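Side-chain contacts in vestitone reductase (Medicago sativa, PDB 2P4H), which catalyses the stereospecific, NADPH-dependent reduction of (3R)-vestitone, the penultimate step in making the defence compound medicarpin in alfalfa: residues A[14-19]-A[225-230]; A[42-47]-A[195-200]; A[56-61]-A[68-73]; A[98-103]-A[161-166]; A[106-111]-A[118-123]. All blocks are in the same frame, centred on the assembly; numbering follows the deposited sequence.

How the interactions relate
All five contacts belong to the NAD(P)-binding Rossmann-type region of the enzyme. Interactions 1 and 2, with centres about 13 Å apart, meet at S15, whose OG lies 3.5 Å from V195 CG2 and whose CB also packs on F44 and L45. Interaction 2 reaches interaction 3 through V42, L45 and T46, which gather round the ring of F57. Interactions 3 and 5, again about 13 Å apart, join where F68 CD1 lies 3.7 Å from I107 CD1, while interactions 4 and 5 share helix 95-111. The probable NADP(+) site borders this network: the F44 side chain is about 4 Å from that of T10, a predicted ligand, and the S163 side chain about 6 Å from that of Y160, assigned by similarity.

Interaction 1: A[14-19]-A[225-230]; sequences GSWIIK and VHVDDV
W16, on helix 12-23, lays its indole against V227 and D228 in the first turn of helix 227-239. Its CG stands anti to the backbone N (chi1 -169°), which carries the ring toward helix 227-239. V227 meets one face: its CG1 sits almost squarely above the five-membered ring, 4.0 Å from the centroid, in a CH-pi contact, while CG2 comes to 3.8 Å from W16 CG. On the opposite face lies K19 CD, 3.7 Å above the plane, and the indole is thus sandwiched between aliphatic groups. D228 approaches at the edge. W16 NE1 donates to D228 OD1 at 2.9 Å along a nearly straight path (165°), the acceptor close to the ring plane and the carboxylate turned 86° against it. With an alanine at W16, D228 OD1 would probably lose its indole donor, and V227 would be left facing a gap. H226 caps the start of the helix, its ND1 accepting from D228 N at 2.9 Å. A water links K19 NZ (2.9 Å) to D228 OD1 (3.0 Å), and D228 OD2 is hydrogen-bonded to Y303 OH. The carboxylate therefore has bonds at both oxygens. K19, itself salt-bridged to E23, reaches it through water; this and a place in the first turn of the helix would probably favour the charged form of D228.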
# COMPACT_ATOMS: atom_id res chain seq x y z
N GLY A 14 -2.34 -3.18 -6.32
CA GLY A 14 -2.78 -4.49 -6.76
C GLY A 14 -2.23 -4.90 -8.11
O GLY A 14 -1.75 -6.03 -8.27
N SER A 15 -2.29 -4.00 -9.09
CA SER A 15 -1.79 -4.33 -10.41
C SER A 15 -0.28 -4.54 -10.41
O SER A 15 0.22 -5.41 -11.13
CB SER A 15 -2.20 -3.26 -11.44
OG SER A 15 -1.68 -1.98 -11.12
N TRP A 16 0.45 -3.76 -9.62
CA TRP A 16 1.89 -3.94 -9.58
C TRP A 16 2.23 -5.29 -8.94
O TRP A 16 3.15 -5.98 -9.38
CB TRP A 16 2.59 -2.82 -8.80
CG TRP A 16 4.07 -2.89 -9.00
CD1 TRP A 16 4.98 -3.52 -8.20
CD2 TRP A 16 4.79 -2.43 -10.15
NE1 TRP A 16 6.23 -3.49 -8.79
CE2 TRP A 16 6.13 -2.83 -9.99
CE3 TRP A 16 4.42 -1.73 -11.31
CZ2 TRP A 16 7.12 -2.55 -10.94
CZ3 TRP A 16 5.40 -1.46 -12.26
CH2 TRP A 16 6.73 -1.86 -12.07
N ILE A 17 1.48 -5.66 -7.91
CA ILE A 17 1.70 -6.94 -7.25
C ILE A 17 1.40 -8.10 -8.21
O ILE A 17 2.09 -9.11 -8.19
CB ILE A 17 0.84 -7.04 -5.96
CG1 ILE A 17 1.48 -6.17 -4.87
CG2 ILE A 17 0.72 -8.49 -5.50
CD1 ILE A 17 0.73 -6.16 -3.55
N ILE A 18 0.38 -7.95 -9.05
CA ILE A 18 0.06 -9.00 -10.02
C ILE A 18 1.23 -9.14 -10.99
O ILE A 18 1.66 -10.25 -11.30
CB ILE A 18 -1.24 -8.67 -10.80
CG1 ILE A 18 -2.45 -8.82 -9.87
CG2 ILE A 18 -1.37 -9.58 -12.02
CD1 ILE A 18 -3.77 -8.47 -10.51
N LYS A 19 1.75 -8.01 -11.45
CA LYS A 19 2.89 -7.99 -12.36
C LYS A 19 4.06 -8.74 -11.72
O LYS A 19 4.67 -9.62 -12.33
CB LYS A 19 3.29 -6.54 -12.64
CG LYS A 19 4.57 -6.35 -13.43
CD LYS A 19 4.86 -4.87 -13.62
CE LYS A 19 6.18 -4.63 -14.34
NZ LYS A 19 7.36 -5.06 -13.55
N VAL A 225 8.08 4.45 0.46
CA VAL A 225 8.57 3.11 0.10
C VAL A 225 8.43 2.92 -1.41
O VAL A 225 7.54 3.50 -2.03
CB VAL A 225 7.77 1.99 0.84
CG1 VAL A 225 6.33 1.95 0.35
CG2 VAL A 225 8.44 0.64 0.62
N HIS A 226 9.32 2.13 -1.99
CA HIS A 226 9.28 1.84 -3.42
C HIS A 226 8.21 0.76 -3.62
O HIS A 226 8.20 -0.24 -2.91
CB HIS A 226 10.64 1.33 -3.90
CG HIS A 226 10.77 1.25 -5.39
ND1 HIS A 226 9.97 0.44 -6.17
CD2 HIS A 226 11.60 1.89 -6.25
CE1 HIS A 226 10.31 0.58 -7.44
NE2 HIS A 226 11.30 1.45 -7.51
N VAL A 227 7.32 0.97 -4.58
CA VAL A 227 6.25 0.01 -4.83
C VAL A 227 6.75 -1.42 -5.08
O VAL A 227 6.10 -2.38 -4.65
CB VAL A 227 5.35 0.46 -6.02
CG1 VAL A 227 6.12 0.39 -7.33
CG2 VAL A 227 4.09 -0.40 -6.08
N ASP A 228 7.88 -1.58 -5.75
CA ASP A 228 8.36 -2.93 -5.99
C ASP A 228 8.89 -3.58 -4.71
O ASP A 228 8.90 -4.81 -4.59
CB ASP A 228 9.42 -2.97 -7.10
CG ASP A 228 9.61 -4.36 -7.66
OD1 ASP A 228 8.59 -4.98 -8.03
OD2 ASP A 228 10.76 -4.84 -7.74
N ASP A 229 9.36 -2.78 -3.76
CA ASP A 229 9.80 -3.37 -2.50
C ASP A 229 8.55 -3.83 -1.75
O ASP A 229 8.61 -4.80 -0.99
CB ASP A 229 10.61 -2.38 -1.66
CG ASP A 229 12.10 -2.46 -1.95
OD1 ASP A 229 12.59 -3.59 -2.21
OD2 ASP A 229 12.79 -1.42 -1.89
N VAL A 230 7.42 -3.16 -1.96
CA VAL A 230 6.19 -3.60 -1.29
C VAL A 230 5.79 -4.96 -1.87
O VAL A 230 5.38 -5.85 -1.13
CB VAL A 230 5.03 -2.59 -1.50
CG1 VAL A 230 3.75 -3.15 -0.87
CG2 VAL A 230 5.37 -1.26 -0.85
O HOH W 1 8.04 -5.81 -10.82

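Interaction 2: A[42-47]-A[195-200]; sequences VSFLTN and VCPKLP
V42 O is gripped by two backbone N-H groups, L45 N at 2.8 Å and T46 N at 2.9 Å, and so closes the short helical turn from which F44 reaches V195, C196 and P197. The F44 ring leaves the backbone with CG between N and the carbonyl carbon (chi1 69°), a setting that turns it toward the 195-200 loop. A proline ring carbon and a main-chain carbon lie over the same face of this ring in CH-pi contacts: P197 CD, 3.5 Å from F44 CE2 and displaced toward the rim, and C196 CA, 3.9 Å from F44 CE1. V195 adds its carbonyl oxygen, 3.2 Å from F44 CD1, and a looser methyl contact through CG2. The loop thus meets the phenyl mainly with its backbone and proline ring, while C196 turns its CB away. F44 also touches T10, a predicted NADP(+)-binding residue, and S15 of helix 12-23. L45 packs on strand 55-57, so the turn bridges that outer strand and the loop leading into helix 201-206.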
# COMPACT_ATOMS: atom_id res chain seq x y z
N VAL A 42 -9.17 -4.20 -18.92
CA VAL A 42 -8.09 -4.74 -18.10
C VAL A 42 -6.90 -5.15 -18.97
O VAL A 42 -6.09 -5.99 -18.57
CB VAL A 42 -8.56 -5.98 -17.31
CG1 VAL A 42 -9.65 -5.58 -16.33
CG2 VAL A 42 -9.07 -7.05 -18.27
N SER A 43 -6.80 -4.54 -20.15
CA SER A 43 -5.71 -4.85 -21.06
C SER A 43 -4.33 -4.67 -20.44
O SER A 43 -3.41 -5.43 -20.72
CB SER A 43 -5.83 -3.99 -22.33
OG SER A 43 -7.00 -4.31 -23.04
N PHE A 44 -4.18 -3.66 -19.58
CA PHE A 44 -2.89 -3.42 -18.95
C PHE A 44 -2.51 -4.57 -18.02
O PHE A 44 -1.36 -4.69 -17.61
CB PHE A 44 -2.89 -2.08 -18.21
CG PHE A 44 -3.75 -2.04 -16.98
CD1 PHE A 44 -3.22 -2.33 -15.73
CD2 PHE A 44 -5.10 -1.70 -17.07
CE1 PHE A 44 -4.01 -2.27 -14.59
CE2 PHE A 44 -5.90 -1.63 -15.93
CZ PHE A 44 -5.35 -1.92 -14.69
N LEU A 45 -3.49 -5.42 -17.70
CA LEU A 45 -3.24 -6.58 -16.86
C LEU A 45 -3.07 -7.83 -17.73
O LEU A 45 -2.12 -8.58 -17.56
CB LEU A 45 -4.40 -6.81 -15.88
CG LEU A 45 -4.54 -5.86 -14.68
CD1 LEU A 45 -5.74 -6.27 -13.84
CD2 LEU A 45 -3.26 -5.91 -13.84
N THR A 46 -4.00 -8.04 -18.66
CA THR A 46 -3.95 -9.20 -19.53
C THR A 46 -2.76 -9.18 -20.49
O THR A 46 -2.39 -10.22 -21.04
CB THR A 46 -5.26 -9.37 -20.34
OG1 THR A 46 -5.50 -8.18 -21.11
CG2 THR A 46 -6.43 -9.61 -19.41
N ASN A 47 -2.17 -8.01 -20.68
CA ASN A 47 -1.01 -7.88 -21.56
C ASN A 47 0.29 -8.10 -20.80
O ASN A 47 1.36 -8.18 -21.40
CB ASN A 47 -0.99 -6.50 -22.23
CG ASN A 47 -2.05 -6.36 -23.31
OD1 ASN A 47 -2.19 -7.22 -24.17
ND2 ASN A 47 -2.81 -5.27 -23.25
N VAL A 195 1.47 0.56 -13.69
CA VAL A 195 0.87 0.09 -14.93
C VAL A 195 -0.62 0.42 -15.01
O VAL A 195 -1.25 0.21 -16.05
CB VAL A 195 1.04 -1.44 -15.12
CG1 VAL A 195 2.52 -1.78 -15.27
CG2 VAL A 195 0.43 -2.20 -13.95
N CYS A 196 -1.18 0.95 -13.92
CA CYS A 196 -2.59 1.31 -13.89
C CYS A 196 -2.87 2.51 -14.81
O CYS A 196 -1.98 3.31 -15.09
CB CYS A 196 -3.05 1.60 -12.46
SG CYS A 196 -2.00 2.75 -11.55
N PRO A 197 -4.12 2.64 -15.28
CA PRO A 197 -4.55 3.72 -16.18
C PRO A 197 -4.55 5.17 -15.69
O PRO A 197 -4.60 6.08 -16.51
CB PRO A 197 -5.95 3.26 -16.62
CG PRO A 197 -6.45 2.54 -15.41
CD PRO A 197 -5.24 1.72 -15.01
N LYS A 198 -4.48 5.38 -14.38
CA LYS A 198 -4.47 6.74 -13.85
C LYS A 198 -3.26 6.99 -12.97
O LYS A 198 -2.70 6.05 -12.40
CB LYS A 198 -5.74 7.02 -13.04
CG LYS A 198 -7.03 6.96 -13.85
CD LYS A 198 -8.23 7.28 -12.97
CE LYS A 198 -9.52 7.26 -13.77
NZ LYS A 198 -10.70 7.56 -12.92
N LEU A 199 -2.86 8.25 -12.86
CA LEU A 199 -1.72 8.62 -12.02
C LEU A 199 -2.07 8.37 -10.55
O LEU A 199 -3.02 8.96 -10.03
CB LEU A 199 -1.38 10.10 -12.21
CG LEU A 199 -0.26 10.67 -11.33
CD1 LEU A 199 1.06 10.00 -11.68
CD2 LEU A 199 -0.17 12.17 -11.53
N PRO A 200 -1.33 7.48 -9.86
CA PRO A 200 -1.65 7.22 -8.46
C PRO A 200 -1.52 8.48 -7.61
O PRO A 200 -0.57 9.25 -7.76
CB PRO A 200 -0.63 6.15 -8.05
CG PRO A 200 -0.36 5.43 -9.34
CD PRO A 200 -0.27 6.57 -10.34

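Interaction 3: A[56-61]-A[68-73]; sequences HFFNAD and FAAAIE
The extended chain of 56-61 runs off strand 55-57, an outermost strand of the parallel sheet in this Rossmann-type fold, and passes the short, weakly bonded helix 69-72, with CA atoms 5.9 Å apart at F58 and A71 and 5.8 Å apart at A60 and F68. The helix lies on the connection that carries the chain from this strand to strand 77-80, deeper in the same sheet. F58 packs on A70 and A71, and F68 in return on A60. With its CG anti to the carbonyl carbon (chi1 -66°), F58 lays a ring face over A71, whose CA rests above the ring centre in a CH-pi contact, 3.8 Å from the centroid. A71 CB closes against F58 CG at 3.7 Å, and A70 CB reaches the CD1 side of the same ring more loosely, at 4.1 Å. So near an approach of the helix backbone is consistent with the small alanine side chains. I107 and A110 of helix 95-111 also pack on F68. A60 CB makes a second CH-pi contact toward the rim of that ring, 3.6 Å from F68 CE1, and the carbonyl oxygen D61 O approaches F68 CE2 to 3.3 Å.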
# COMPACT_ATOMS: atom_id res chain seq x y z
N HIS A 56 -6.22 -15.10 -13.83
CA HIS A 56 -7.65 -15.39 -13.91
C HIS A 56 -8.47 -14.37 -13.13
O HIS A 56 -8.09 -13.99 -12.02
CB HIS A 56 -7.91 -16.79 -13.36
CG HIS A 56 -7.05 -17.85 -13.98
ND1 HIS A 56 -7.22 -18.28 -15.28
CD2 HIS A 56 -6.00 -18.55 -13.49
CE1 HIS A 56 -6.30 -19.19 -15.56
NE2 HIS A 56 -5.55 -19.37 -14.49
N PHE A 57 -9.59 -13.94 -13.70
CA PHE A 57 -10.46 -12.97 -13.06
C PHE A 57 -11.71 -13.61 -12.45
O PHE A 57 -12.25 -14.57 -12.98
CB PHE A 57 -10.89 -11.89 -14.06
CG PHE A 57 -9.75 -11.05 -14.56
CD1 PHE A 57 -8.88 -11.53 -15.53
CD2 PHE A 57 -9.55 -9.77 -14.06
CE1 PHE A 57 -7.82 -10.75 -16.00
CE2 PHE A 57 -8.49 -8.98 -14.52
CZ PHE A 57 -7.63 -9.47 -15.49
N PHE A 58 -12.15 -13.04 -11.33
CA PHE A 58 -13.32 -13.54 -10.61
C PHE A 58 -14.22 -12.41 -10.14
O PHE A 58 -13.74 -11.36 -9.70
CB PHE A 58 -12.89 -14.34 -9.39
CG PHE A 58 -12.15 -15.60 -9.71
CD1 PHE A 58 -12.84 -16.81 -9.80
CD2 PHE A 58 -10.78 -15.59 -9.95
CE1 PHE A 58 -12.17 -17.98 -10.12
CE2 PHE A 58 -10.10 -16.76 -10.28
CZ PHE A 58 -10.79 -17.96 -10.36
N ASN A 59 -15.53 -12.62 -10.23
CA ASN A 59 -16.48 -11.62 -9.74
C ASN A 59 -16.57 -11.85 -8.24
O ASN A 59 -16.45 -12.99 -7.78
CB ASN A 59 -17.87 -11.82 -10.36
CG ASN A 59 -17.95 -11.31 -11.78
OD1 ASN A 59 -17.60 -10.17 -12.06
ND2 ASN A 59 -18.43 -12.16 -12.69
N ALA A 60 -16.77 -10.78 -7.49
CA ALA A 60 -16.90 -10.88 -6.05
C ALA A 60 -17.36 -9.55 -5.48
O ALA A 60 -17.27 -8.52 -6.15
CB ALA A 60 -15.56 -11.28 -5.42
N ASP A 61 -17.87 -9.59 -4.26
CA ASP A 61 -18.29 -8.37 -3.57
C ASP A 61 -17.58 -8.44 -2.23
O ASP A 61 -17.69 -9.42 -1.51
CB ASP A 61 -19.80 -8.33 -3.35
CG ASP A 61 -20.24 -7.02 -2.69
OD1 ASP A 61 -20.42 -6.02 -3.42
OD2 ASP A 61 -20.39 -7.00 -1.46
N PHE A 68 -16.19 -14.99 -2.69
CA PHE A 68 -14.74 -15.16 -2.85
C PHE A 68 -14.31 -16.63 -2.88
O PHE A 68 -13.15 -16.93 -3.14
CB PHE A 68 -13.99 -14.48 -1.71
CG PHE A 68 -13.96 -12.98 -1.80
CD1 PHE A 68 -13.11 -12.34 -2.70
CD2 PHE A 68 -14.80 -12.21 -1.00
CE1 PHE A 68 -13.08 -10.95 -2.80
CE2 PHE A 68 -14.78 -10.82 -1.09
CZ PHE A 68 -13.92 -10.19 -1.99
N ALA A 69 -15.25 -17.54 -2.61
CA ALA A 69 -14.94 -18.96 -2.57
C ALA A 69 -14.15 -19.48 -3.77
O ALA A 69 -13.12 -20.13 -3.61
CB ALA A 69 -16.22 -19.77 -2.40
N ALA A 70 -14.63 -19.19 -4.98
CA ALA A 70 -13.95 -19.65 -6.18
C ALA A 70 -12.60 -18.98 -6.38
O ALA A 70 -11.63 -19.62 -6.78
CB ALA A 70 -14.84 -19.42 -7.40
N ALA A 71 -12.53 -17.68 -6.08
CA ALA A 71 -11.30 -16.92 -6.25
C ALA A 71 -10.14 -17.36 -5.36
O ALA A 71 -8.98 -17.20 -5.73
CB ALA A 71 -11.58 -15.44 -6.04
N ILE A 72 -10.44 -17.92 -4.18
CA ILE A 72 -9.38 -18.35 -3.28
C ILE A 72 -9.14 -19.86 -3.28
O ILE A 72 -8.23 -20.35 -2.63
CB ILE A 72 -9.65 -17.90 -1.82
CG1 ILE A 72 -10.84 -18.66 -1.24
CG2 ILE A 72 -9.88 -16.40 -1.77
CD1 ILE A 72 -11.02 -18.47 0.26
N GLU A 73 -9.97 -20.58 -4.03
CA GLU A 73 -9.83 -22.03 -4.10
C GLU A 73 -8.45 -22.43 -4.61
O GLU A 73 -8.00 -21.96 -5.65
CB GLU A 73 -10.91 -22.61 -5.02
CG GLU A 73 -10.83 -24.12 -5.20
CD GLU A 73 -11.12 -24.88 -3.92
OE1 GLU A 73 -10.91 -26.12 -3.90
OE2 GLU A 73 -11.56 -24.25 -2.94

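Interaction 4: A[98-103]-A[161-166]; sequences KRTVDG and AVSKTL
T100 of helix 95-111 faces S163 and L166 of helix 158-177, with the T100 and S163 CA atoms 6.0 Å apart. Van der Waals packing centres on one methyl: T100 CG2 lies against the carbonyl and hydroxyl oxygens of S163, 3.2 Å from S163 O and 3.5 Å from S163 OG, with L166 CB at the margin. A chi1 of -64° points this methyl at S163 and sets OG1 beside the backbone N. The polar part is indirect. A water bridges the two hydroxyls, 2.6 Å from T100 OG1 and 2.7 Å from S163 OG. T100 OG1 is also hydrogen-bonded to V96 O, one turn back. A valine here would probably leave both that water and V96 O without the threonine hydroxyl. S163 lies between Y160, assigned to NADP(+) binding by similarity, and K164, a spacing consistent with the YxxxK signature of short-chain dehydrogenases. T100 packs on A167 and V101 on A170, so the two helices continue side by side, while A161, V162, T165 and L166 touch helix 147-153.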
# COMPACT_ATOMS: atom_id res chain seq x y z
N LYS A 98 -19.75 -0.46 9.36
CA LYS A 98 -20.13 -1.78 8.88
C LYS A 98 -19.50 -2.07 7.52
O LYS A 98 -18.96 -3.15 7.30
CB LYS A 98 -21.65 -1.89 8.78
CG LYS A 98 -22.14 -3.24 8.26
CD LYS A 98 -23.66 -3.34 8.29
CE LYS A 98 -24.14 -4.62 7.64
NZ LYS A 98 -23.55 -5.83 8.27
N ARG A 99 -19.59 -1.11 6.60
CA ARG A 99 -19.02 -1.29 5.27
C ARG A 99 -17.50 -1.46 5.34
O ARG A 99 -16.92 -2.24 4.60
CB ARG A 99 -19.36 -0.09 4.37
CG ARG A 99 -18.76 -0.18 2.98
CD ARG A 99 -19.12 1.03 2.13
NE ARG A 99 -20.55 1.12 1.87
CZ ARG A 99 -21.25 0.23 1.16
NH1 ARG A 99 -20.64 -0.82 0.63
NH2 ARG A 99 -22.55 0.40 0.99
N THR A 100 -16.88 -0.72 6.25
CA THR A 100 -15.43 -0.78 6.43
C THR A 100 -15.00 -2.14 6.94
O THR A 100 -14.15 -2.80 6.34
CB THR A 100 -14.95 0.30 7.42
OG1 THR A 100 -15.21 1.60 6.86
CG2 THR A 100 -13.45 0.16 7.68
N VAL A 101 -15.58 -2.57 8.06
CA VAL A 101 -15.23 -3.86 8.65
C VAL A 101 -15.59 -5.02 7.73
O VAL A 101 -14.81 -5.96 7.58
CB VAL A 101 -15.94 -4.04 10.01
CG1 VAL A 101 -15.65 -5.43 10.57
CG2 VAL A 101 -15.47 -2.98 10.99
N ASP A 102 -16.76 -4.95 7.11
CA ASP A 102 -17.21 -6.00 6.21
C ASP A 102 -16.29 -6.14 4.99
O ASP A 102 -16.01 -7.25 4.55
CB ASP A 102 -18.65 -5.72 5.75
CG ASP A 102 -19.66 -5.87 6.87
OD1 ASP A 102 -19.27 -5.73 8.05
OD2 ASP A 102 -20.85 -6.12 6.58
N GLY A 103 -15.83 -5.01 4.46
CA GLY A 103 -14.96 -5.04 3.30
C GLY A 103 -13.58 -5.59 3.62
O GLY A 103 -12.94 -6.24 2.79
N ALA A 161 -8.50 7.78 7.59
CA ALA A 161 -7.73 7.27 8.72
C ALA A 161 -8.59 6.37 9.61
O ALA A 161 -8.14 5.32 10.06
CB ALA A 161 -7.15 8.42 9.53
N VAL A 162 -9.82 6.79 9.88
CA VAL A 162 -10.71 5.99 10.71
C VAL A 162 -10.95 4.64 10.03
O VAL A 162 -10.86 3.59 10.67
CB VAL A 162 -12.08 6.68 10.93
CG1 VAL A 162 -13.05 5.72 11.60
CG2 VAL A 162 -11.90 7.92 11.79
N SER A 163 -11.23 4.68 8.74
CA SER A 163 -11.48 3.48 7.96
C SER A 163 -10.32 2.49 8.05
O SER A 163 -10.51 1.31 8.36
CB SER A 163 -11.73 3.84 6.49
OG SER A 163 -12.04 2.69 5.72
N LYS A 164 -9.12 2.98 7.78
CA LYS A 164 -7.93 2.14 7.82
C LYS A 164 -7.65 1.56 9.21
O LYS A 164 -7.28 0.40 9.34
CB LYS A 164 -6.70 2.93 7.35
CG LYS A 164 -6.82 3.59 5.98
CD LYS A 164 -6.83 2.58 4.84
CE LYS A 164 -8.21 1.98 4.63
NZ LYS A 164 -8.26 1.14 3.40
N THR A 165 -7.82 2.38 10.24
CA THR A 165 -7.56 1.94 11.60
C THR A 165 -8.53 0.83 12.01
O THR A 165 -8.12 -0.22 12.51
CB THR A 165 -7.67 3.12 12.59
OG1 THR A 165 -6.76 4.15 12.19
CG2 THR A 165 -7.32 2.66 14.00
N LEU A 166 -9.82 1.07 11.80
CA LEU A 166 -10.83 0.08 12.17
C LEU A 166 -10.67 -1.21 11.36
O LEU A 166 -10.82 -2.30 11.89
CB LEU A 166 -12.24 0.64 11.95
CG LEU A 166 -12.63 1.82 12.85
CD1 LEU A 166 -14.05 2.26 12.52
CD2 LEU A 166 -12.53 1.40 14.31
O HOH W 2 -14.42 2.21 4.44

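Interaction 5: A[106-111]-A[118-123]; sequences GILKAC and KRFIYT
F120 pushes its ring from strand 119-125 into the side of helix 95-111, where L108 and I107 receive it. The aromatic extends straight from the strand, its CG anti to the backbone N (chi1 -179°), so that the far end of the ring, CE2 and CZ, reaches the helix backbone: F120 CE2 is 3.6 Å from L108 CA. L108 folds round the same ring. Its CG is likewise anti to N, but the second torsion (chi2 59°) brings CD1 back over the aromatic, almost exactly above its centre, 3.6 Å from the centroid in a CH-pi contact. L108 CB completes this grip at the far end of the ring, 3.8 Å from F120 CZ. I107 comes in differently, at the edge and near the ring plane, with the branch methyl CG2 3.9 Å from F120 CE2, while its longer branch runs on toward F68. One leucine methyl on a face and one isoleucine methyl on the rim thus seat the phenyl without any polar bond, in a wholly buried patch. L108 continues against V171 and F174 of the neighbouring helix 158-177, while I107 packs onto I78 and H80 of strand 77-80, next to 119-125 in the sheet. I121, the next residue along the strand, packs instead on H234 and L237 of helix 227-239, so strand 119-125 is covered by helices on both faces of the sheet.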
# COMPACT_ATOMS: atom_id res chain seq x y z
N GLY A 106 -14.45 -9.58 4.52
CA GLY A 106 -15.09 -10.47 3.56
C GLY A 106 -14.26 -11.65 3.07
O GLY A 106 -14.60 -12.81 3.30
N ILE A 107 -13.16 -11.35 2.40
CA ILE A 107 -12.32 -12.41 1.88
C ILE A 107 -11.57 -13.16 2.99
O ILE A 107 -11.20 -14.32 2.82
CB ILE A 107 -11.34 -11.85 0.81
CG1 ILE A 107 -10.58 -13.00 0.15
CG2 ILE A 107 -10.41 -10.81 1.43
CD1 ILE A 107 -9.79 -12.59 -1.08
N LEU A 108 -11.36 -12.51 4.13
CA LEU A 108 -10.70 -13.18 5.25
C LEU A 108 -11.64 -14.25 5.82
O LEU A 108 -11.20 -15.35 6.18
CB LEU A 108 -10.32 -12.16 6.33
CG LEU A 108 -9.59 -12.70 7.57
CD1 LEU A 108 -8.29 -13.39 7.19
CD2 LEU A 108 -9.31 -11.54 8.52
N LYS A 109 -12.93 -13.93 5.91
CA LYS A 109 -13.90 -14.90 6.41
C LYS A 109 -13.95 -16.10 5.47
O LYS A 109 -14.08 -17.24 5.90
CB LYS A 109 -15.29 -14.26 6.51
CG LYS A 109 -15.43 -13.25 7.64
CD LYS A 109 -16.76 -12.53 7.57
CE LYS A 109 -16.93 -11.55 8.72
NZ LYS A 109 -18.21 -10.79 8.61
N ALA A 110 -13.83 -15.83 4.17
CA ALA A 110 -13.86 -16.90 3.17
C ALA A 110 -12.67 -17.84 3.35
O ALA A 110 -12.74 -19.02 3.00
CB ALA A 110 -13.84 -16.30 1.77
N CYS A 111 -11.58 -17.30 3.89
CA CYS A 111 -10.34 -18.04 4.11
C CYS A 111 -10.39 -19.02 5.28
O CYS A 111 -9.55 -19.90 5.39
CB CYS A 111 -9.18 -17.05 4.31
SG CYS A 111 -7.52 -17.75 4.25
N LYS A 118 -1.52 -20.34 3.11
CA LYS A 118 -0.53 -20.34 4.18
C LYS A 118 -0.33 -18.95 4.79
O LYS A 118 0.17 -18.82 5.91
CB LYS A 118 0.80 -20.91 3.69
CG LYS A 118 1.44 -20.20 2.51
CD LYS A 118 2.72 -20.92 2.11
CE LYS A 118 3.43 -20.23 0.96
NZ LYS A 118 4.69 -20.94 0.60
N ARG A 119 -0.71 -17.91 4.05
CA ARG A 119 -0.59 -16.55 4.58
C ARG A 119 -1.61 -15.62 3.94
O ARG A 119 -1.83 -15.66 2.73
CB ARG A 119 0.82 -15.98 4.35
CG ARG A 119 1.07 -14.69 5.14
CD ARG A 119 1.55 -14.96 6.56
NE ARG A 119 3.00 -15.06 6.60
CZ ARG A 119 3.74 -15.12 7.71
NH1 ARG A 119 3.16 -15.10 8.91
NH2 ARG A 119 5.06 -15.15 7.62
N PHE A 120 -2.21 -14.78 4.78
CA PHE A 120 -3.18 -13.78 4.35
C PHE A 120 -2.49 -12.45 4.66
O PHE A 120 -2.17 -12.17 5.81
CB PHE A 120 -4.48 -13.90 5.16
CG PHE A 120 -5.55 -12.91 4.78
CD1 PHE A 120 -5.47 -11.59 5.19
CD2 PHE A 120 -6.63 -13.31 3.99
CE1 PHE A 120 -6.46 -10.67 4.84
CE2 PHE A 120 -7.62 -12.41 3.63
CZ PHE A 120 -7.54 -11.08 4.05
N ILE A 121 -2.24 -11.66 3.63
CA ILE A 121 -1.56 -10.39 3.82
C ILE A 121 -2.49 -9.23 3.52
O ILE A 121 -3.00 -9.08 2.40
CB ILE A 121 -0.30 -10.29 2.94
CG1 ILE A 121 0.61 -11.49 3.22
CG2 ILE A 121 0.45 -9.00 3.23
CD1 ILE A 121 1.94 -11.47 2.48
N TYR A 122 -2.71 -8.40 4.53
CA TYR A 122 -3.59 -7.25 4.43
C TYR A 122 -2.81 -5.96 4.30
O TYR A 122 -1.89 -5.70 5.07
CB TYR A 122 -4.48 -7.17 5.68
CG TYR A 122 -5.49 -6.05 5.61
CD1 TYR A 122 -6.57 -6.13 4.73
CD2 TYR A 122 -5.34 -4.89 6.38
CE1 TYR A 122 -7.49 -5.09 4.62
CE2 TYR A 122 -6.26 -3.84 6.28
CZ TYR A 122 -7.33 -3.96 5.39
OH TYR A 122 -8.24 -2.93 5.26
N THR A 123 -3.20 -5.15 3.32
CA THR A 123 -2.56 -3.87 3.07
C THR A 123 -3.12 -2.80 4.00
O THR A 123 -4.31 -2.48 3.92
CB THR A 123 -2.80 -3.42 1.61
OG1 THR A 123 -2.08 -4.28 0.72
CG2 THR A 123 -2.35 -1.98 1.41